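Local coordinates for putative uronate isomerase (Thermotoga maritima, PDB 4NAR), which belongs to the lactate racemase family and may interconvert the enantiomers of lactate or a related hydroxy acid, though its true substrate is uncertain, at residues T75-I78 / E79-E82; V134-L137 / L138-F142; A171-E174 / V175-F179. One frame throughout, in Å; residues are numbered along the deposited sequence.

Contact 1. Residues T75-I78 / E79-E82; sequences TMKI and EEFE
Glu80 folds back from the first turn of the helix and takes the backbone N-H of Lys77, the N-cap residue, on OE2. The bond from Lys77 N to Glu80 OE2 is 2.8 Å long, bends to 151° at the hydrogen and uses the oxygen's anti lone pair. CG lies anti to the carbonyl carbon (chi1 -61°) and the chain runs straight on, which brings the carboxylate level with the residue before the helix. The tight side lies here: selenomethionine Met76 wraps round Glu80, its CG 3.2 Å from Glu80 OE2 and its CE 3.3 Å from Glu80 O. Met76 SE stands above the face of the Phe81 ring, a distant Met-aromatic contact at 5.4 Å from the centroid, while Met76 O meets that ring's edge. With alanine in place of Glu80, the Lys77 N-H would probably lose its mate and Arg74, which pairs with OE1, this charge partner. The other side is loose and solvent-facing: Lys77 NZ stays 6.4 Å from Glu80 OE2, and Ile78 brushes Glu82, whose carboxylate turns to Arg89. Inward, Phe81 stacks on Phe96 of strand 94-97, meets His36 nearly at right angles and, with Met76, rests on strand 63-68, seating helix 78-85 against the sheet.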
# COMPACT_ATOMS: atom_id res chain seq x y z
N THR A 75 5.40 13.47 -2.66
CA THR A 75 6.83 13.36 -2.85
C THR A 75 7.51 13.41 -1.50
O THR A 75 6.98 13.98 -0.53
CB THR A 75 7.37 14.52 -3.70
OG1 THR A 75 6.92 15.77 -3.14
CG2 THR A 75 6.88 14.40 -5.13
N MSE A 76 8.69 12.80 -1.43
CA MSE A 76 9.49 12.83 -0.22
C MSE A 76 10.59 13.88 -0.28
O MSE A 76 11.15 14.15 -1.35
CB MSE A 76 10.10 11.46 0.06
CG MSE A 76 9.25 10.68 1.05
SE MSE A 76 9.61 8.80 0.89
CE MSE A 76 11.31 8.67 1.78
N LYS A 77 10.86 14.47 0.88
CA LYS A 77 12.03 15.31 1.05
C LYS A 77 13.32 14.46 1.02
O LYS A 77 13.31 13.28 1.38
CB LYS A 77 11.90 16.07 2.36
CG LYS A 77 10.65 16.94 2.42
CD LYS A 77 11.00 18.39 2.12
CE LYS A 77 9.78 19.21 1.69
NZ LYS A 77 9.42 18.93 0.26
N ILE A 78 14.42 15.08 0.59
CA ILE A 78 15.71 14.40 0.54
C ILE A 78 16.05 13.74 1.88
O ILE A 78 16.51 12.60 1.92
CB ILE A 78 16.83 15.39 0.11
CG1 ILE A 78 16.76 15.63 -1.40
CG2 ILE A 78 18.22 14.87 0.50
CD1 ILE A 78 17.45 16.94 -1.86
N GLU A 79 15.80 14.47 2.96
CA GLU A 79 16.05 13.95 4.29
C GLU A 79 15.31 12.63 4.56
O GLU A 79 15.86 11.72 5.17
CB GLU A 79 15.73 15.01 5.36
CG GLU A 79 15.03 14.45 6.57
CD GLU A 79 13.53 14.64 6.50
OE1 GLU A 79 13.07 15.59 5.82
OE2 GLU A 79 12.80 13.85 7.14
N GLU A 80 14.08 12.52 4.06
CA GLU A 80 13.31 11.29 4.20
C GLU A 80 13.91 10.10 3.43
O GLU A 80 13.83 8.95 3.90
CB GLU A 80 11.84 11.50 3.79
CG GLU A 80 11.11 12.54 4.62
CD GLU A 80 9.68 12.74 4.16
OE1 GLU A 80 8.76 12.42 4.94
OE2 GLU A 80 9.46 13.20 3.01
N PHE A 81 14.51 10.36 2.26
CA PHE A 81 15.23 9.30 1.54
C PHE A 81 16.37 8.80 2.40
O PHE A 81 16.59 7.59 2.51
CB PHE A 81 15.84 9.81 0.21
CG PHE A 81 14.84 9.97 -0.92
CD1 PHE A 81 14.55 8.90 -1.78
CD2 PHE A 81 14.22 11.19 -1.16
CE1 PHE A 81 13.64 9.05 -2.86
CE2 PHE A 81 13.30 11.35 -2.23
CZ PHE A 81 13.02 10.28 -3.07
N GLU A 82 17.10 9.73 3.00
CA GLU A 82 18.22 9.41 3.88
C GLU A 82 17.77 8.49 5.01
O GLU A 82 18.39 7.46 5.25
CB GLU A 82 18.81 10.67 4.49
CG GLU A 82 19.43 11.63 3.48
CD GLU A 82 20.09 12.82 4.15
OE1 GLU A 82 19.42 13.86 4.32
OE2 GLU A 82 21.28 12.73 4.51

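Contact 2. Residues V134-L137 / L138-F142; sequences VNRL and LFEDF
Leu138, Phe139 and Glu140 give their backbone N-H groups in turn to Asn135 O, Arg136 O and Leu137 O, three successive i+3 to i bonds that wind the chain into a short 3-10 turn straight off the strand. Asn135 secures the start: its OD1 accepts from Leu137 N at 3.0 Å, in the carbonyl plane and on a lone pair, while its ND2 is held by His99. On the solvent side Arg136 and Glu140 pair by charge alone. Glu140 OE2 sits over the centre of one guanidinium face, 3.4 Å from Arg136 NH2, with the two planar groups turned 65° apart, and no N-H points at the oxygen. With CG between the backbone N and the carbonyl carbon (chi1 50°), the Arg136 chain runs out beside Glu140. On the buried side, Val134 CG2 abuts the edge of the Phe139 ring, 3.7 Å from CE2, and reaches Leu138 CD1 more loosely at 4.2 Å. Leu137 is met twice by Phe142: its O lies in the plane of that ring, 3.4 Å from Phe142 CE2, and its CD2 touches the same ring carbon. Phe142 in turn makes a cation-pi contact with Lys31. What results is an Asx turn leading into a 3-10 turn, a compact way of ending strand 130-135 and redirecting the chain toward strand 144-150 of the mixed sheet.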
# COMPACT_ATOMS: atom_id res chain seq x y z
N VAL A 134 4.71 3.21 -16.80
CA VAL A 134 5.50 3.21 -15.59
C VAL A 134 6.70 4.14 -15.72
O VAL A 134 7.06 4.55 -16.85
CB VAL A 134 5.95 1.78 -15.23
CG1 VAL A 134 4.74 0.94 -14.84
CG2 VAL A 134 6.68 1.14 -16.41
N ASN A 135 7.31 4.49 -14.58
CA ASN A 135 8.41 5.44 -14.55
C ASN A 135 9.45 5.04 -15.59
O ASN A 135 9.82 3.85 -15.65
CB ASN A 135 9.10 5.50 -13.18
CG ASN A 135 9.91 6.77 -13.01
OD1 ASN A 135 10.93 6.96 -13.68
ND2 ASN A 135 9.45 7.67 -12.14
N ARG A 136 9.89 5.99 -16.40
CA ARG A 136 10.77 5.65 -17.52
C ARG A 136 12.16 5.22 -17.05
O ARG A 136 12.92 4.60 -17.81
CB ARG A 136 10.84 6.78 -18.55
CG ARG A 136 11.13 8.13 -17.93
CD ARG A 136 11.32 9.18 -19.02
NE ARG A 136 12.56 9.92 -18.79
CZ ARG A 136 13.65 9.82 -19.54
NH1 ARG A 136 13.67 9.01 -20.60
NH2 ARG A 136 14.73 10.54 -19.24
N LEU A 137 12.47 5.51 -15.78
CA LEU A 137 13.73 5.04 -15.18
C LEU A 137 13.95 3.54 -15.31
O LEU A 137 15.09 3.10 -15.51
CB LEU A 137 13.86 5.46 -13.72
CG LEU A 137 14.53 6.81 -13.43
CD1 LEU A 137 14.29 7.17 -11.97
CD2 LEU A 137 16.04 6.76 -13.72
N LEU A 138 12.88 2.76 -15.20
CA LEU A 138 12.98 1.31 -15.39
C LEU A 138 13.70 0.87 -16.65
O LEU A 138 14.23 -0.24 -16.70
CB LEU A 138 11.61 0.65 -15.37
CG LEU A 138 11.00 0.59 -13.97
CD1 LEU A 138 9.75 -0.29 -14.01
CD2 LEU A 138 12.03 0.09 -12.95
N PHE A 139 13.73 1.73 -17.67
CA PHE A 139 14.22 1.33 -18.99
C PHE A 139 15.50 2.02 -19.44
O PHE A 139 15.90 1.90 -20.59
CB PHE A 139 13.12 1.47 -20.04
CG PHE A 139 11.81 0.91 -19.58
CD1 PHE A 139 11.64 -0.47 -19.46
CD2 PHE A 139 10.78 1.75 -19.19
CE1 PHE A 139 10.44 -1.00 -18.99
CE2 PHE A 139 9.58 1.23 -18.72
CZ PHE A 139 9.41 -0.15 -18.61
N GLU A 140 16.14 2.74 -18.52
CA GLU A 140 17.43 3.36 -18.79
C GLU A 140 18.57 2.35 -18.69
O GLU A 140 18.33 1.18 -18.38
CB GLU A 140 17.66 4.54 -17.85
CG GLU A 140 16.37 5.29 -17.58
CD GLU A 140 16.54 6.78 -17.61
OE1 GLU A 140 17.66 7.26 -17.30
OE2 GLU A 140 15.55 7.48 -17.95
N ASP A 141 19.80 2.78 -18.97
CA ASP A 141 20.94 1.87 -18.99
C ASP A 141 21.40 1.40 -17.60
O ASP A 141 22.53 1.68 -17.18
CB ASP A 141 22.12 2.49 -19.77
CG ASP A 141 22.52 3.87 -19.23
OD1 ASP A 141 21.86 4.39 -18.29
OD2 ASP A 141 23.50 4.46 -19.76
N PHE A 142 20.55 0.67 -16.88
CA PHE A 142 20.98 0.12 -15.59
C PHE A 142 21.51 -1.29 -15.72
O PHE A 142 21.05 -2.07 -16.56
CB PHE A 142 19.86 0.19 -14.54
CG PHE A 142 19.56 1.58 -14.07
CD1 PHE A 142 20.49 2.29 -13.30
CD2 PHE A 142 18.36 2.20 -14.42
CE1 PHE A 142 20.24 3.60 -12.88
CE2 PHE A 142 18.08 3.52 -14.00
CZ PHE A 142 19.02 4.22 -13.23

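Contact 3. Residues A171-E174 / V175-F179; sequences ASTE and VVDTF
Thr178 grips Glu174 O twice. Its hydroxyl donates across 3.0 Å from Thr178 OG1 to Glu174 O, and its backbone N gives the ordinary helical bond, the two reaching the oxygen from opposite faces of its carbonyl plane. The hydroxyl gets there because OG1 lies anti to the carbonyl carbon (chi1 -65°), which turns it back along the helix. One residue earlier, Asp177 N binds Thr173 O at 2.8 Å, nearly along the C=O axis. At the N-terminal end of the helix a water accepts from Val175 N at 2.9 Å and donates to Glu174 OE1 at 3.0 Å, so this water satisfies a first-turn N-H and ties it to the Glu174 carboxylate. The Glu174 chain bends at chi2 (91°) to reach it, and OE2 forms a salt bridge with Lys133; a carboxylate at a helix N-terminus is probably also stabilised by the helix dipole. Ser172, the N-cap residue, makes no side-chain cap, its OG binding Lys133 O instead. Further out, Thr173 and Asp177 point the same way, Thr173 CG2 lying 3.7 Å from Asp177 OD2. On the buried side Val176 CG2 presses on Ser172 O at 3.2 Å, and Ala171 CB packs against Val175 CG1 and Val176 CG2. This is a helix N-terminus fastened to strand 130-135 by the Ser172 hydroxyl and the Glu174-Lys133 salt bridge; a bound sulfate, probably from the crystallisation liquor, lies about 4 Å from the Val176 side chain and may mark a pocket.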
# COMPACT_ATOMS: atom_id res chain seq x y z
N ALA A 171 3.77 3.44 -11.12
CA ALA A 171 2.92 3.35 -12.29
C ALA A 171 2.14 4.66 -12.46
O ALA A 171 2.64 5.77 -12.15
CB ALA A 171 1.97 2.16 -12.16
N SER A 172 0.91 4.54 -12.95
CA SER A 172 0.09 5.71 -13.16
C SER A 172 -1.39 5.38 -13.17
O SER A 172 -1.80 4.23 -12.93
CB SER A 172 0.50 6.43 -14.45
OG SER A 172 0.62 5.53 -15.54
N THR A 173 -2.17 6.40 -13.50
CA THR A 173 -3.59 6.46 -13.23
C THR A 173 -4.45 5.33 -13.78
O THR A 173 -5.25 4.74 -13.04
CB THR A 173 -4.14 7.79 -13.74
OG1 THR A 173 -3.55 8.84 -12.97
CG2 THR A 173 -5.65 7.86 -13.59
N GLU A 174 -4.30 5.03 -15.06
CA GLU A 174 -5.25 4.13 -15.72
C GLU A 174 -5.22 2.74 -15.11
O GLU A 174 -6.27 2.23 -14.69
CB GLU A 174 -5.03 4.06 -17.23
CG GLU A 174 -5.01 5.40 -17.93
CD GLU A 174 -3.59 5.97 -18.03
OE1 GLU A 174 -2.80 5.82 -17.04
OE2 GLU A 174 -3.27 6.55 -19.09
N VAL A 175 -4.04 2.13 -15.07
CA VAL A 175 -3.95 0.76 -14.57
C VAL A 175 -4.27 0.69 -13.07
O VAL A 175 -4.87 -0.29 -12.59
CB VAL A 175 -2.57 0.12 -14.91
CG1 VAL A 175 -1.41 0.91 -14.23
CG2 VAL A 175 -2.55 -1.37 -14.54
N VAL A 176 -3.90 1.73 -12.33
CA VAL A 176 -4.12 1.76 -10.89
C VAL A 176 -5.62 1.94 -10.55
O VAL A 176 -6.15 1.31 -9.62
CB VAL A 176 -3.22 2.83 -10.21
CG1 VAL A 176 -3.63 3.07 -8.74
CG2 VAL A 176 -1.72 2.42 -10.35
N ASP A 177 -6.31 2.79 -11.31
CA ASP A 177 -7.76 2.95 -11.17
C ASP A 177 -8.44 1.60 -11.36
O ASP A 177 -9.33 1.21 -10.58
CB ASP A 177 -8.31 3.94 -12.19
CG ASP A 177 -8.10 5.41 -11.78
OD1 ASP A 177 -7.23 5.71 -10.92
OD2 ASP A 177 -8.81 6.28 -12.34
N THR A 178 -8.00 0.90 -12.41
CA THR A 178 -8.56 -0.38 -12.82
C THR A 178 -8.42 -1.44 -11.74
O THR A 178 -9.39 -2.14 -11.43
CB THR A 178 -7.89 -0.90 -14.11
OG1 THR A 178 -8.18 -0.01 -15.19
CG2 THR A 178 -8.38 -2.31 -14.46
N PHE A 179 -7.23 -1.58 -11.15
CA PHE A 179 -7.10 -2.62 -10.14
C PHE A 179 -7.84 -2.26 -8.85
O PHE A 179 -8.43 -3.13 -8.20
CB PHE A 179 -5.64 -3.09 -9.91
CG PHE A 179 -4.86 -2.29 -8.89
CD1 PHE A 179 -5.13 -2.40 -7.52
CD2 PHE A 179 -3.79 -1.50 -9.29
CE1 PHE A 179 -4.38 -1.69 -6.59
CE2 PHE A 179 -3.03 -0.80 -8.36
CZ PHE A 179 -3.33 -0.89 -7.00
O HOH W 1 -1.64 3.16 -16.43

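In the fold
Along the chain the three contacts follow in series, all in the lactate racemase N-terminal domain. Contact 1, where helix 78-85 starts, stands apart: its centre is about 21 Å from that of contact 2 and about 25 Å from that of contact 3, with no touch to either. It still shares strand 63-68 with contact 2, since Leu67 packs against Asn135 and Leu137. Contacts 2 and 3, with centres about 18 Å apart, meet where Val134 CG1 lies 4.0 Å from Ala171 CA. His99 joins them as well, ND1 to Asn135 and NE2 to Ala171 O. The end of strand 130-135 and the start of helix 173-186 are thus held together, both also packing on helix 198-213.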